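Local atomic coordinates of galactitol-1-phosphate 5-dehydrogenase (Escherichia coli, PDB entry 4UEJ), a protein that oxidises galactitol 1-phosphate to D-tagatose 6-phosphate with NAD(+) as hydride acceptor, as a zinc-dependent member of the alcohol dehydrogenase family. Residues A[34-45]-A[55-63]; A[316-326]-A[338-346]. All blocks are in the same frame, centred on the assembly; numbering follows the deposited sequence.

Contact 1: residues A[34-45]-A[55-63]; sequences SSGLCGSDLPRI and ITLGHEFSG. With ZN (zinc ion), chain D.
The zinc site that is probably catalytic, as in related zinc-containing alcohol dehydrogenases, draws C38 and H59 together at the end of an antiparallel strand pair in the GroES-like domain. H59 NE2 lies 2.1 Å from zinc, whereas C38 SG is 2.7 Å away, a longer approach; water 4 and two atoms from elsewhere add to the shell. That water donates to E60 OE2 over 2.6 Å, placing the carboxylate in the second shell, while E60 OE1 is salt-bridged to K341. H59 is held from the far side of its ring too: ND1 donates to water 3 (2.7 Å), which lies in the ring plane and itself donates to D41 OD1. D41 forms a capping box with C38, its OD2 accepting from C38 N at 3.0 Å, and its OD1 is salt-bridged to R44 NH1. The strand pair continues beyond the site: S62 N donates to S34 O at 2.8 Å, and S35 faces F61 in a non-hydrogen-bonded pair. L57 packs against the side chains of helix 41-46, its CD2 3.7 Å from R44 CD and its CD1 3.6 Å from I45 CG1.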
ATOM      1  N   SER A  34      16.150  23.812  23.364  1.00 22.01           N
ATOM      2  CA  SER A  34      14.792  23.285  23.416  1.00 21.53           C
ATOM      3  C   SER A  34      14.792  21.891  22.818  1.00 20.38           C
ATOM      4  O   SER A  34      15.307  21.689  21.723  1.00 20.20           O
ATOM      5  CB  SER A  34      13.832  24.189  22.653  1.00 21.35           C
ATOM      6  OG  SER A  34      12.506  23.679  22.677  1.00 24.33           O
ATOM      7  N   SER A  35      14.223  20.932  23.536  1.00 20.55           N
ATOM      8  CA  SER A  35      14.345  19.531  23.153  1.00 19.84           C
ATOM      9  C   SER A  35      13.068  18.770  23.505  1.00 22.36           C
ATOM     10  O   SER A  35      12.700  18.672  24.677  1.00 21.03           O
ATOM     11  CB  SER A  35      15.570  18.907  23.840  1.00 20.45           C
ATOM     12  OG  SER A  35      15.827  17.590  23.372  1.00 19.89           O
ATOM     13  N   GLY A  36      12.380  18.252  22.491  1.00 19.04           N
ATOM     14  CA  GLY A  36      11.050  17.700  22.693  1.00 19.27           C
ATOM     15  C   GLY A  36      11.021  16.203  22.854  1.00 19.42           C
ATOM     16  O   GLY A  36      11.865  15.510  22.285  1.00 18.91           O
ATOM     17  N   LEU A  37      10.051  15.704  23.622  1.00 20.31           N
ATOM     18  CA  LEU A  37       9.804  14.264  23.727  1.00 20.74           C
ATOM     19  C   LEU A  37       8.855  13.773  22.634  1.00 21.67           C
ATOM     20  O   LEU A  37       7.743  14.278  22.513  1.00 20.17           O
ATOM     21  CB  LEU A  37       9.215  13.927  25.096  1.00 22.33           C
ATOM     22  CG  LEU A  37       8.935  12.460  25.423  1.00 23.30           C
ATOM     23  CD1 LEU A  37      10.229  11.748  25.767  1.00 23.70           C
ATOM     24  CD2 LEU A  37       7.930  12.335  26.559  1.00 24.93           C
ATOM     25  N   CYS A  38       9.295  12.782  21.858  1.00 19.63           N
ATOM     26  CA  CYS A  38       8.496  12.185  20.785  1.00 23.44           C
ATOM     27  C   CYS A  38       7.624  11.035  21.304  1.00 20.42           C
ATOM     28  O   CYS A  38       7.985  10.356  22.265  1.00 21.49           O
ATOM     29  CB  CYS A  38       9.425  11.687  19.663  1.00 22.22           C
ATOM     30  SG  CYS A  38       8.623  11.082  18.136  1.00 23.04           S
ATOM     31  N   GLY A  39       6.474  10.821  20.676  1.00 20.48           N
ATOM     32  CA  GLY A  39       5.659   9.656  20.981  1.00 26.19           C
ATOM     33  C   GLY A  39       6.447   8.358  20.893  1.00 24.15           C
ATOM     34  O   GLY A  39       6.230   7.429  21.676  1.00 24.35           O
ATOM     35  N   SER A  40       7.381   8.304  19.951  1.00 21.10           N
ATOM     36  CA  SER A  40       8.211   7.120  19.739  1.00 23.90           C
ATOM     37  C   SER A  40       9.172   6.875  20.896  1.00 25.94           C
ATOM     38  O   SER A  40       9.727   5.784  21.024  1.00 26.55           O
ATOM     39  CB  SER A  40       8.999   7.250  18.435  1.00 27.80           C
ATOM     40  OG  SER A  40       9.877   8.364  18.490  1.00 27.93           O
ATOM     41  N   ASP A  41       9.363   7.888  21.738  1.00 22.21           N
ATOM     42  CA  ASP A  41      10.253   7.770  22.888  1.00 23.14           C
ATOM     43  C   ASP A  41       9.607   6.978  24.023  1.00 25.12           C
ATOM     44  O   ASP A  41      10.297   6.360  24.835  1.00 26.38           O
ATOM     45  CB  ASP A  41      10.671   9.161  23.387  1.00 22.55           C
ATOM     46  CG  ASP A  41      11.701   9.829  22.480  1.00 29.11           C
ATOM     47  OD1 ASP A  41      12.548   9.105  21.908  1.00 20.87           O
ATOM     48  OD2 ASP A  41      11.675  11.076  22.343  1.00 20.29           O
ATOM     49  N   LEU A  42       8.280   6.997  24.082  1.00 25.59           N
ATOM     50  CA  LEU A  42       7.558   6.336  25.172  1.00 27.67           C
ATOM     51  C   LEU A  42       7.860   4.829  25.265  1.00 29.17           C
ATOM     52  O   LEU A  42       8.132   4.335  26.361  1.00 30.95           O
ATOM     53  CB  LEU A  42       6.048   6.578  25.041  1.00 29.73           C
ATOM     54  CG  LEU A  42       5.487   7.829  25.727  1.00 37.71           C
ATOM     55  CD1 LEU A  42       6.251   9.074  25.331  1.00 40.37           C
ATOM     56  CD2 LEU A  42       4.005   8.000  25.419  1.00 38.13           C
ATOM     57  N   PRO A  43       7.830   4.098  24.129  1.00 28.67           N
ATOM     58  CA  PRO A  43       8.261   2.692  24.211  1.00 32.88           C
ATOM     59  C   PRO A  43       9.726   2.528  24.634  1.00 30.41           C
ATOM     60  O   PRO A  43      10.072   1.517  25.250  1.00 34.18           O
ATOM     61  CB  PRO A  43       8.064   2.176  22.780  1.00 35.05           C
ATOM     62  CG  PRO A  43       7.052   3.078  22.179  1.00 34.81           C
ATOM     63  CD  PRO A  43       7.292   4.423  22.793  1.00 27.11           C
ATOM     64  N   ARG A  44      10.572   3.499  24.300  1.00 30.20           N
ATOM     65  CA  ARG A  44      11.992   3.415  24.643  1.00 28.80           C
ATOM     66  C   ARG A  44      12.197   3.574  26.135  1.00 31.28           C
ATOM     67  O   ARG A  44      13.087   2.964  26.717  1.00 31.75           O
ATOM     68  CB  ARG A  44      12.808   4.474  23.891  1.00 26.66           C
ATOM     69  CG  ARG A  44      12.773   4.324  22.381  1.00 27.81           C
ATOM     70  CD  ARG A  44      13.674   5.351  21.676  1.00 25.57           C
ATOM     71  NE  ARG A  44      13.552   5.236  20.222  1.00 26.74           N
ATOM     72  CZ  ARG A  44      12.938   6.120  19.444  1.00 29.90           C
ATOM     73  NH1 ARG A  44      12.399   7.218  19.966  1.00 21.10           N
ATOM     74  NH2 ARG A  44      12.872   5.909  18.136  1.00 35.69           N
ATOM     75  N   ILE A  45      11.354   4.395  26.752  1.00 31.43           N
ATOM     76  CA  ILE A  45      11.476   4.694  28.167  1.00 34.79           C
ATOM     77  C   ILE A  45      10.818   3.619  29.021  1.00 38.49           C
ATOM     78  O   ILE A  45      11.402   3.132  29.993  1.00 39.15           O
ATOM     79  CB  ILE A  45      10.850   6.067  28.498  1.00 32.70           C
ATOM     80  CG1 ILE A  45      11.539   7.168  27.692  1.00 29.47           C
ATOM     81  CG2 ILE A  45      10.959   6.358  29.984  1.00 36.41           C
ATOM     82  CD1 ILE A  45      10.819   8.497  27.719  1.00 29.40           C
ATOM     83  N   ILE A  55      20.540   5.035  28.313  1.00 32.26           N
ATOM     84  CA  ILE A  55      20.516   5.780  27.066  1.00 29.82           C
ATOM     85  C   ILE A  55      20.029   7.195  27.327  1.00 28.85           C
ATOM     86  O   ILE A  55      19.234   7.424  28.236  1.00 30.34           O
ATOM     87  CB  ILE A  55      19.616   5.084  26.013  1.00 28.87           C
ATOM     88  CG1 ILE A  55      19.783   5.713  24.630  1.00 26.65           C
ATOM     89  CG2 ILE A  55      18.155   5.101  26.446  1.00 30.39           C
ATOM     90  CD1 ILE A  55      19.062   4.938  23.519  1.00 25.95           C
ATOM     91  N   THR A  56      20.535   8.149  26.557  1.00 27.28           N
ATOM     92  CA  THR A  56      19.991   9.496  26.592  1.00 26.30           C
ATOM     93  C   THR A  56      19.251   9.731  25.284  1.00 26.08           C
ATOM     94  O   THR A  56      19.837   9.657  24.202  1.00 25.07           O
ATOM     95  CB  THR A  56      21.087  10.559  26.804  1.00 26.33           C
ATOM     96  OG1 THR A  56      21.658  10.392  28.109  1.00 28.32           O
ATOM     97  CG2 THR A  56      20.504  11.964  26.696  1.00 26.96           C
ATOM     98  N   LEU A  57      17.952   9.986  25.384  1.00 24.09           N
ATOM     99  CA  LEU A  57      17.127  10.145  24.194  1.00 22.56           C
ATOM    100  C   LEU A  57      17.088  11.603  23.725  1.00 23.30           C
ATOM    101  O   LEU A  57      17.792  12.464  24.258  1.00 25.40           O
ATOM    102  CB  LEU A  57      15.707   9.636  24.470  1.00 23.00           C
ATOM    103  CG  LEU A  57      15.587   8.168  24.904  1.00 24.44           C
ATOM    104  CD1 LEU A  57      14.147   7.819  25.299  1.00 26.59           C
ATOM    105  CD2 LEU A  57      16.083   7.248  23.808  1.00 26.23           C
ATOM    106  N   GLY A  58      16.259  11.869  22.725  1.00 20.20           N
ATOM    107  CA  GLY A  58      16.054  13.223  22.241  1.00 19.31           C
ATOM    108  C   GLY A  58      16.507  13.450  20.805  1.00 18.12           C
ATOM    109  O   GLY A  58      17.707  13.617  20.551  1.00 18.07           O
ATOM    110  N   HIS A  59      15.556  13.489  19.872  1.00 17.32           N
ATOM    111  CA  HIS A  59      15.893  13.749  18.472  1.00 16.38           C
ATOM    112  C   HIS A  59      15.097  14.896  17.856  1.00 17.10           C
ATOM    113  O   HIS A  59      15.057  15.055  16.631  1.00 15.21           O
ATOM    114  CB  HIS A  59      15.703  12.482  17.627  1.00 16.14           C
ATOM    115  CG  HIS A  59      14.308  11.937  17.631  1.00 16.27           C
ATOM    116  ND1 HIS A  59      13.840  11.096  18.617  1.00 17.19           N
ATOM    117  CD2 HIS A  59      13.292  12.084  16.749  1.00 15.80           C
ATOM    118  CE1 HIS A  59      12.590  10.754  18.344  1.00 17.25           C
ATOM    119  NE2 HIS A  59      12.237  11.343  17.218  1.00 16.40           N
ATOM    120  N   GLU A  60      14.477  15.696  18.715  1.00 16.25           N
ATOM    121  CA  GLU A  60      13.645  16.813  18.299  1.00 16.03           C
ATOM    122  C   GLU A  60      14.138  18.024  19.051  1.00 17.11           C
ATOM    123  O   GLU A  60      13.546  18.402  20.062  1.00 17.26           O
ATOM    124  CB  GLU A  60      12.167  16.575  18.631  1.00 16.26           C
ATOM    125  CG  GLU A  60      11.533  15.330  18.042  1.00 17.11           C
ATOM    126  CD  GLU A  60      10.086  15.167  18.491  1.00 20.19           C
ATOM    127  OE1 GLU A  60       9.703  15.806  19.495  1.00 20.51           O
ATOM    128  OE2 GLU A  60       9.319  14.424  17.836  1.00 17.24           O
ATOM    129  N   PHE A  61      15.234  18.621  18.604  1.00 16.53           N
ATOM    130  CA  PHE A  61      15.782  19.709  19.389  1.00 17.32           C
ATOM    131  C   PHE A  61      16.475  20.791  18.584  1.00 22.64           C
ATOM    132  O   PHE A  61      16.812  20.609  17.418  1.00 16.80           O
ATOM    133  CB  PHE A  61      16.744  19.172  20.470  1.00 18.01           C
ATOM    134  CG  PHE A  61      17.974  18.458  19.950  1.00 17.76           C
ATOM    135  CD1 PHE A  61      17.965  17.087  19.759  1.00 20.39           C
ATOM    136  CD2 PHE A  61      19.162  19.147  19.749  1.00 18.13           C
ATOM    137  CE1 PHE A  61      19.110  16.417  19.324  1.00 19.03           C
ATOM    138  CE2 PHE A  61      20.319  18.483  19.313  1.00 18.06           C
ATOM    139  CZ  PHE A  61      20.298  17.126  19.124  1.00 17.68           C
ATOM    140  N   SER A  62      16.649  21.936  19.237  1.00 18.28           N
ATOM    141  CA  SER A  62      17.346  23.068  18.654  1.00 18.75           C
ATOM    142  C   SER A  62      18.292  23.674  19.671  1.00 19.93           C
ATOM    143  O   SER A  62      18.221  23.376  20.861  1.00 20.95           O
ATOM    144  CB  SER A  62      16.354  24.131  18.176  1.00 21.20           C
ATOM    145  OG  SER A  62      15.564  24.579  19.263  1.00 19.68           O
ATOM    146  N   GLY A  63      19.167  24.541  19.196  1.00 20.56           N
ATOM    147  CA  GLY A  63      20.110  25.196  20.078  1.00 21.90           C
ATOM    148  C   GLY A  63      21.056  26.042  19.265  1.00 22.57           C
ATOM    149  O   GLY A  63      20.793  26.342  18.100  1.00 22.17           O
TER
HETATM  150 ZN    ZN D1348      10.438  11.275  16.158  1.00 20.79          ZN
HETATM  151  O   HOH W   1      14.471  15.928  21.597  1.00 13.29           O
HETATM  152  O   HOH W   2      12.855  13.056  20.915  1.00 14.66           O
HETATM  153  O   HOH W   3      14.839  10.110  20.952  1.00 18.30           O
HETATM  154  O   HOH W   4       9.763  13.110  15.695  1.00 16.88           O

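Contact 2: residues A[316-326]-A[338-346]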
ATOM      1  N   LEU A 316       0.434  23.294  21.073  1.00 16.69           N
ATOM      2  CA  LEU A 316       0.864  21.905  21.114  1.00 16.55           C
ATOM      3  C   LEU A 316       1.607  21.561  22.395  1.00 23.28           C
ATOM      4  O   LEU A 316       1.729  20.386  22.750  1.00 24.64           O
ATOM      5  CB  LEU A 316       1.772  21.592  19.917  1.00 15.73           C
ATOM      6  CG  LEU A 316       1.185  21.865  18.537  1.00 15.75           C
ATOM      7  CD1 LEU A 316       2.226  21.634  17.452  1.00 13.40           C
ATOM      8  CD2 LEU A 316      -0.024  20.982  18.324  1.00 18.42           C
ATOM      9  N   ILE A 317       2.109  22.581  23.085  1.00 21.14           N
ATOM     10  CA  ILE A 317       3.038  22.349  24.184  1.00 18.72           C
ATOM     11  C   ILE A 317       2.314  22.152  25.503  1.00 27.63           C
ATOM     12  O   ILE A 317       1.539  23.014  25.937  1.00 26.25           O
ATOM     13  CB  ILE A 317       4.060  23.513  24.302  1.00 18.74           C
ATOM     14  CG1 ILE A 317       4.856  23.633  23.002  1.00 23.19           C
ATOM     15  CG2 ILE A 317       4.985  23.278  25.466  1.00 19.73           C
ATOM     16  CD1 ILE A 317       5.617  24.926  22.834  1.00 22.92           C
ATOM     17  N   ALA A 318       2.567  21.007  26.140  1.00 24.73           N
ATOM     18  CA  ALA A 318       1.935  20.681  27.412  1.00 25.42           C
ATOM     19  C   ALA A 318       2.853  20.983  28.581  1.00 28.96           C
ATOM     20  O   ALA A 318       2.391  21.244  29.694  1.00 29.15           O
ATOM     21  CB  ALA A 318       1.512  19.210  27.441  1.00 23.39           C
ATOM     22  N   HIS A 319       4.156  20.952  28.337  1.00 24.30           N
ATOM     23  CA  HIS A 319       5.107  21.142  29.420  1.00 24.97           C
ATOM     24  C   HIS A 319       6.395  21.801  28.950  1.00 27.92           C
ATOM     25  O   HIS A 319       6.967  21.415  27.926  1.00 23.52           O
ATOM     26  CB  HIS A 319       5.424  19.801  30.077  1.00 27.64           C
ATOM     27  CG  HIS A 319       6.267  19.920  31.306  1.00 32.63           C
ATOM     28  ND1 HIS A 319       5.732  20.174  32.552  1.00 38.15           N
ATOM     29  CD2 HIS A 319       7.605  19.824  31.481  1.00 38.24           C
ATOM     30  CE1 HIS A 319       6.708  20.226  33.442  1.00 42.00           C
ATOM     31  NE2 HIS A 319       7.853  20.014  32.819  1.00 37.83           N
ATOM     32  N   ARG A 320       6.830  22.806  29.705  1.00 32.98           N
ATOM     33  CA  ARG A 320       8.158  23.387  29.565  1.00 24.05           C
ATOM     34  C   ARG A 320       8.850  23.249  30.906  1.00 25.66           C
ATOM     35  O   ARG A 320       8.271  23.569  31.951  1.00 26.97           O
ATOM     36  CB  ARG A 320       8.107  24.862  29.166  1.00 27.86           C
ATOM     37  CG  ARG A 320       7.829  25.158  27.704  1.00 29.50           C
ATOM     38  CD  ARG A 320       7.962  26.658  27.480  1.00 31.49           C
ATOM     39  NE  ARG A 320       7.626  27.088  26.129  1.00 33.01           N
ATOM     40  CZ  ARG A 320       6.388  27.350  25.715  1.00 31.50           C
ATOM     41  NH1 ARG A 320       5.364  27.203  26.543  1.00 38.23           N
ATOM     42  NH2 ARG A 320       6.170  27.751  24.469  1.00 35.76           N
ATOM     43  N   GLY A 321      10.089  22.786  30.890  1.00 25.70           N
ATOM     44  CA  GLY A 321      10.841  22.688  32.121  1.00 27.32           C
ATOM     45  C   GLY A 321      12.283  22.298  31.909  1.00 29.98           C
ATOM     46  O   GLY A 321      12.644  21.784  30.855  1.00 26.10           O
ATOM     47  N   SER A 322      13.115  22.546  32.915  1.00 28.82           N
ATOM     48  CA  SER A 322      14.497  22.086  32.871  1.00 29.18           C
ATOM     49  C   SER A 322      14.543  20.636  33.364  1.00 29.73           C
ATOM     50  O   SER A 322      13.500  19.985  33.475  1.00 29.55           O
ATOM     51  CB  SER A 322      15.409  22.995  33.700  1.00 32.21           C
ATOM     52  OG  SER A 322      16.773  22.803  33.352  1.00 35.70           O
ATOM     53  N   PHE A 323      15.738  20.138  33.666  1.00 30.58           N
ATOM     54  CA  PHE A 323      15.961  18.695  33.738  1.00 30.84           C
ATOM     55  C   PHE A 323      15.091  17.957  34.752  1.00 31.95           C
ATOM     56  O   PHE A 323      14.457  16.961  34.405  1.00 31.48           O
ATOM     57  CB  PHE A 323      17.445  18.424  33.999  1.00 36.08           C
ATOM     58  CG  PHE A 323      18.315  18.808  32.844  1.00 30.89           C
ATOM     59  CD1 PHE A 323      18.505  17.933  31.782  1.00 29.80           C
ATOM     60  CD2 PHE A 323      18.892  20.068  32.783  1.00 31.15           C
ATOM     61  CE1 PHE A 323      19.280  18.292  30.701  1.00 29.03           C
ATOM     62  CE2 PHE A 323      19.668  20.436  31.704  1.00 30.43           C
ATOM     63  CZ  PHE A 323      19.862  19.543  30.658  1.00 33.00           C
ATOM     64  N   GLU A 324      15.041  18.434  35.993  1.00 33.57           N
ATOM     65  CA  GLU A 324      14.230  17.752  36.994  1.00 34.89           C
ATOM     66  C   GLU A 324      12.744  17.820  36.640  1.00 34.03           C
ATOM     67  O   GLU A 324      12.037  16.813  36.698  1.00 34.28           O
ATOM     68  CB  GLU A 324      14.475  18.345  38.383  1.00 36.92           C
ATOM     69  CG  GLU A 324      15.937  18.329  38.811  1.00 41.45           C
ATOM     70  CD  GLU A 324      16.448  16.941  39.171  1.00 44.71           C
ATOM     71  OE1 GLU A 324      15.662  15.967  39.126  1.00 42.22           O
ATOM     72  OE2 GLU A 324      17.646  16.824  39.510  1.00 48.57           O
ATOM     73  N   SER A 325      12.285  19.011  36.266  1.00 33.20           N
ATOM     74  CA  SER A 325      10.893  19.226  35.899  1.00 32.47           C
ATOM     75  C   SER A 325      10.512  18.324  34.738  1.00 30.94           C
ATOM     76  O   SER A 325       9.469  17.672  34.751  1.00 31.08           O
ATOM     77  CB  SER A 325      10.657  20.696  35.535  1.00 31.79           C
ATOM     78  OG  SER A 325       9.330  20.921  35.102  1.00 32.37           O
ATOM     79  N   PHE A 326      11.386  18.282  33.740  1.00 29.66           N
ATOM     80  CA  PHE A 326      11.161  17.482  32.544  1.00 28.21           C
ATOM     81  C   PHE A 326      11.140  15.992  32.894  1.00 29.09           C
ATOM     82  O   PHE A 326      10.261  15.250  32.450  1.00 28.72           O
ATOM     83  CB  PHE A 326      12.241  17.799  31.506  1.00 27.00           C
ATOM     84  CG  PHE A 326      12.196  16.924  30.281  1.00 25.70           C
ATOM     85  CD1 PHE A 326      11.350  17.225  29.231  1.00 24.25           C
ATOM     86  CD2 PHE A 326      13.021  15.816  30.178  1.00 26.73           C
ATOM     87  CE1 PHE A 326      11.316  16.421  28.097  1.00 23.41           C
ATOM     88  CE2 PHE A 326      12.994  15.009  29.054  1.00 25.02           C
ATOM     89  CZ  PHE A 326      12.141  15.311  28.012  1.00 23.57           C
ATOM     90  N   MET A 338      -0.104  10.416  25.609  1.00 49.07           N
ATOM     91  CA  MET A 338       0.710  11.624  25.627  1.00 46.19           C
ATOM     92  C   MET A 338      -0.218  12.833  25.765  1.00 38.20           C
ATOM     93  O   MET A 338      -1.192  12.956  25.023  1.00 36.82           O
ATOM     94  CB  MET A 338       1.561  11.731  24.355  1.00 46.59           C
ATOM     95  CG  MET A 338       2.571  12.878  24.359  1.00 47.42           C
ATOM     96  SD  MET A 338       4.179  12.433  25.062  1.00 36.44           S
ATOM     97  CE  MET A 338       5.055  11.960  23.579  1.00 36.28           C
ATOM     98  N   PRO A 339       0.071  13.721  26.727  1.00 33.82           N
ATOM     99  CA  PRO A 339      -0.767  14.904  26.956  1.00 35.19           C
ATOM    100  C   PRO A 339      -0.598  15.972  25.869  1.00 33.99           C
ATOM    101  O   PRO A 339      -1.554  16.641  25.484  1.00 36.88           O
ATOM    102  CB  PRO A 339      -0.272  15.420  28.311  1.00 37.91           C
ATOM    103  CG  PRO A 339       1.165  14.989  28.359  1.00 37.42           C
ATOM    104  CD  PRO A 339       1.202  13.650  27.667  1.00 34.51           C
ATOM    105  N   GLY A 340       0.623  16.109  25.372  1.00 32.54           N
ATOM    106  CA  GLY A 340       0.975  17.140  24.415  1.00 29.74           C
ATOM    107  C   GLY A 340       2.490  17.139  24.378  1.00 27.09           C
ATOM    108  O   GLY A 340       3.107  16.266  24.990  1.00 26.04           O
ATOM    109  N   LYS A 341       3.092  18.100  23.685  1.00 21.72           N
ATOM    110  CA  LYS A 341       4.549  18.133  23.576  1.00 20.75           C
ATOM    111  C   LYS A 341       5.176  18.513  24.905  1.00 25.47           C
ATOM    112  O   LYS A 341       4.913  19.584  25.455  1.00 22.17           O
ATOM    113  CB  LYS A 341       5.002  19.101  22.485  1.00 16.93           C
ATOM    114  CG  LYS A 341       6.521  19.171  22.319  1.00 19.86           C
ATOM    115  CD  LYS A 341       7.135  17.808  21.983  1.00 16.56           C
ATOM    116  CE  LYS A 341       6.576  17.270  20.662  1.00 15.58           C
ATOM    117  NZ  LYS A 341       7.240  16.015  20.208  1.00 16.39           N
ATOM    118  N   VAL A 342       5.988  17.609  25.433  1.00 19.92           N
ATOM    119  CA  VAL A 342       6.767  17.887  26.622  1.00 21.03           C
ATOM    120  C   VAL A 342       8.154  18.362  26.200  1.00 24.36           C
ATOM    121  O   VAL A 342       8.901  17.620  25.566  1.00 19.96           O
ATOM    122  CB  VAL A 342       6.876  16.645  27.513  1.00 26.25           C
ATOM    123  CG1 VAL A 342       7.751  16.927  28.732  1.00 23.56           C
ATOM    124  CG2 VAL A 342       5.483  16.180  27.935  1.00 26.20           C
ATOM    125  N   LEU A 343       8.488  19.605  26.527  1.00 23.67           N
ATOM    126  CA  LEU A 343       9.781  20.158  26.137  1.00 20.32           C
ATOM    127  C   LEU A 343      10.752  20.222  27.297  1.00 21.66           C
ATOM    128  O   LEU A 343      10.400  20.655  28.390  1.00 22.76           O
ATOM    129  CB  LEU A 343       9.624  21.558  25.558  1.00 23.08           C
ATOM    130  CG  LEU A 343       8.940  21.712  24.207  1.00 24.97           C
ATOM    131  CD1 LEU A 343       8.769  23.196  23.896  1.00 18.28           C
ATOM    132  CD2 LEU A 343       9.764  21.006  23.141  1.00 17.55           C
ATOM    133  N   LEU A 344      11.978  19.785  27.043  1.00 21.69           N
ATOM    134  CA  LEU A 344      13.086  20.078  27.933  1.00 22.93           C
ATOM    135  C   LEU A 344      13.688  21.414  27.523  1.00 22.78           C
ATOM    136  O   LEU A 344      14.056  21.614  26.358  1.00 21.81           O
ATOM    137  CB  LEU A 344      14.141  18.974  27.879  1.00 23.28           C
ATOM    138  CG  LEU A 344      15.458  19.262  28.598  1.00 24.57           C
ATOM    139  CD1 LEU A 344      15.281  19.325  30.105  1.00 26.13           C
ATOM    140  CD2 LEU A 344      16.481  18.210  28.241  1.00 24.76           C
ATOM    141  N   ILE A 345      13.752  22.333  28.478  1.00 23.90           N
ATOM    142  CA  ILE A 345      14.360  23.640  28.276  1.00 24.20           C
ATOM    143  C   ILE A 345      15.521  23.804  29.260  1.00 28.67           C
ATOM    144  O   ILE A 345      15.313  24.232  30.402  1.00 28.14           O
ATOM    145  CB  ILE A 345      13.317  24.783  28.473  1.00 26.57           C
ATOM    146  CG1 ILE A 345      12.090  24.565  27.574  1.00 22.86           C
ATOM    147  CG2 ILE A 345      13.946  26.154  28.235  1.00 29.37           C
ATOM    148  CD1 ILE A 345      12.405  24.470  26.093  1.00 23.32           C
ATOM    149  N   PRO A 346      16.747  23.443  28.827  1.00 26.57           N
ATOM    150  CA  PRO A 346      17.945  23.472  29.687  1.00 27.59           C
ATOM    151  C   PRO A 346      18.198  24.820  30.369  1.00 33.54           C
ATOM    152  O   PRO A 346      17.845  25.862  29.814  1.00 36.07           O
ATOM    153  CB  PRO A 346      19.078  23.140  28.706  1.00 27.29           C
ATOM    154  CG  PRO A 346      18.417  22.296  27.657  1.00 26.68           C
ATOM    155  CD  PRO A 346      17.054  22.913  27.481  1.00 24.67           C
TER
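The F326 ring carries L344 CB over one face, 3.7 Å from the ring centroid and 16° off the normal, and meets V342 O in its plane at the edge. V342 CG1 also approaches this ring obliquely, 3.6 Å from F326 CD1. A second CH-pi contact uses the other end of the same leucine: L344 CD1 sits over a face of the F323 ring, 4.2 Å from its centroid, so L344 is wedged between two aromatic side chains of the helix. The imidazole of H319 is turned toward that helix as well, with S325 CB at its edge and NE2 hydrogen-bonded to S325 OG (2.9 Å). With CG opposite the backbone N (chi1 174°), F326 swings its ring from the helix onto the strand; F117 meets this ring from outside the two segments. Replacing this phenylalanine by an alanine is likely to open a gap beside V342 and L344 and deprive L344 CB of its aromatic face.

On the opposite side of the sheet, I317 CD1 touches L343 CD1 at 3.7 Å. The backbones supply the register: K341 O takes two donors from one face of its carbonyl plane, A318 N at 2.8 Å and H319 N at 3.3 Å. This double acceptance coincides with a one-residue shift in pairing between I317 and H319, a beta bulge. Beyond it the pattern is regular, with L343 N donating to H319 O and I345 N to G321 O (2.7 Å). A CB on G321 would collide with S325 OG. Both strands run the same way, 18° apart, and helix 323-333 lies between them in sequence with its aromatic residues packed against one face: the geometry of a beta-alpha-beta crossover.

The centres of contacts 1 and 2 lie about 11 Å apart, on the same side of the chain's centre. They follow in series: contact 1 closes at residue 63, far ahead of the opening of contact 2 at 316. One mixed sheet nevertheless unites them, because strand 341-344 pairs antiparallel with strand 27-36, which carries S34 to G36; S35 O and L344 N, 2.7 Å apart, probably form a hydrogen bond across that seam. The K341 ammonium supplies a further join, lying 2.6 Å (NZ) from E60 OE1 and also bonded to L37 O. The C-terminal strand thus borders the zinc site, placing a lysine from the chain's end in its outer surroundings.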